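Side-chain contact in glycoside hydrolase family 43 (PDB 4QQS), which probably hydrolyses O-glycosidic bonds in xylan-type polysaccharides, with alpha-L-arabinofuranosidase activity: residues 235-239 with 240-244. Sequence-based numbering, arbitrary orientation.
Sequences IKYSG and NPILS
The Y237 ring receives N240 at its edge and the backbone of G239 on one face: N240 OD1 lies in the ring plane, 3.6 Å from Y237 CD2, while the G239 nitrogen sits over the ring centre, 3.3 Å above the plane. The Y224 ring also meets it, planes about 15° apart. Ring and amide planes stand 82° apart, so the amide meets the tyrosine edge nearly at right angles instead of stacking on it. Y237 CG is anti to the backbone N (chi1 174°), which turns the ring back beneath the turn that follows. I242 adds an apolar contact, its CG2 methyl reaching Y237 CD2 at 3.8 Å. Residues 237 to 240 form a type I beta turn, closed by N240 N to Y237 O at 3.2 Å; the N-H...O angle is nearly straight, though the donor stands 57° out of the carbonyl plane, not on a lone pair. One water donates to both S238 O and N240 O, bridging the two carbonyls. An alanine in place of Y237 would probably leave the G239 nitrogen without its aromatic floor and I242 CG2 without one of its apolar neighbours. N240 itself is buried, OD1 accepting from Y224 N and ND2 donating to Q182 OE1. In this five-bladed beta-propeller the turn leaves strand 235-236, antiparallel to strand 221-227; I242 and L243 form a classic bulge opposite I222, and Y237, I242 and L243 pack on strand 298-302.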
# COMPACT_ATOMS: atom_id res chain seq x y z
N ILE A 235 -5.85 14.80 -9.90
CA ILE A 235 -4.93 15.47 -10.82
C ILE A 235 -3.50 15.19 -10.36
O ILE A 235 -3.11 15.52 -9.24
CB ILE A 235 -5.18 16.98 -10.88
CG1 ILE A 235 -6.64 17.30 -11.27
CG2 ILE A 235 -4.19 17.62 -11.84
CD1 ILE A 235 -7.09 16.75 -12.61
N LYS A 236 -2.72 14.55 -11.22
CA LYS A 236 -1.37 14.15 -10.85
C LYS A 236 -0.44 15.35 -10.70
O LYS A 236 -0.53 16.34 -11.41
CB LYS A 236 -0.80 13.17 -11.88
CG LYS A 236 -1.41 11.81 -11.73
CD LYS A 236 -1.07 10.85 -12.85
CE LYS A 236 -1.69 9.49 -12.59
NZ LYS A 236 -1.43 8.53 -13.66
N TYR A 237 0.48 15.22 -9.75
CA TYR A 237 1.54 16.20 -9.56
C TYR A 237 2.46 16.24 -10.78
O TYR A 237 3.00 15.21 -11.21
CB TYR A 237 2.33 15.85 -8.29
CG TYR A 237 3.54 16.72 -8.06
CD1 TYR A 237 3.45 18.10 -8.12
CD2 TYR A 237 4.77 16.15 -7.78
CE1 TYR A 237 4.56 18.89 -7.92
CE2 TYR A 237 5.90 16.94 -7.56
CZ TYR A 237 5.79 18.31 -7.63
OH TYR A 237 6.88 19.11 -7.44
N SER A 238 2.69 17.43 -11.31
CA SER A 238 3.50 17.57 -12.51
C SER A 238 4.95 17.14 -12.31
O SER A 238 5.61 16.74 -13.27
CB SER A 238 3.47 19.02 -12.97
OG SER A 238 4.15 19.84 -12.04
N GLY A 239 5.43 17.21 -11.07
CA GLY A 239 6.80 16.87 -10.75
C GLY A 239 7.03 15.43 -10.33
O GLY A 239 8.09 15.11 -9.82
N ASN A 240 6.05 14.55 -10.55
CA ASN A 240 6.23 13.13 -10.25
C ASN A 240 7.41 12.56 -11.05
O ASN A 240 7.71 13.01 -12.15
CB ASN A 240 4.99 12.36 -10.65
CG ASN A 240 3.86 12.44 -9.63
OD1 ASN A 240 4.07 12.71 -8.45
ND2 ASN A 240 2.64 12.16 -10.09
N PRO A 241 8.06 11.52 -10.51
CA PRO A 241 7.81 10.88 -9.22
C PRO A 241 8.42 11.67 -8.07
O PRO A 241 9.40 12.40 -8.24
CB PRO A 241 8.51 9.53 -9.37
CG PRO A 241 9.66 9.83 -10.29
CD PRO A 241 9.11 10.83 -11.27
N ILE A 242 7.84 11.49 -6.88
CA ILE A 242 8.37 12.09 -5.66
C ILE A 242 9.37 11.20 -4.93
O ILE A 242 10.11 11.69 -4.08
CB ILE A 242 7.26 12.57 -4.71
CG1 ILE A 242 6.47 11.40 -4.13
CG2 ILE A 242 6.35 13.56 -5.42
CD1 ILE A 242 5.54 11.84 -3.00
N LEU A 243 9.41 9.91 -5.27
CA LEU A 243 10.37 9.00 -4.67
C LEU A 243 10.78 8.02 -5.76
O LEU A 243 9.95 7.28 -6.30
CB LEU A 243 9.76 8.32 -3.46
CG LEU A 243 10.76 7.55 -2.59
CD1 LEU A 243 11.85 8.45 -2.02
CD2 LEU A 243 10.03 6.84 -1.46
N SER A 244 12.05 8.07 -6.13
CA SER A 244 12.55 7.27 -7.23
C SER A 244 13.97 6.79 -6.92
O SER A 244 14.60 7.21 -5.93
CB SER A 244 12.47 8.03 -8.55
OG SER A 244 13.25 9.21 -8.50
O HOH W 1 5.94 13.98 -14.01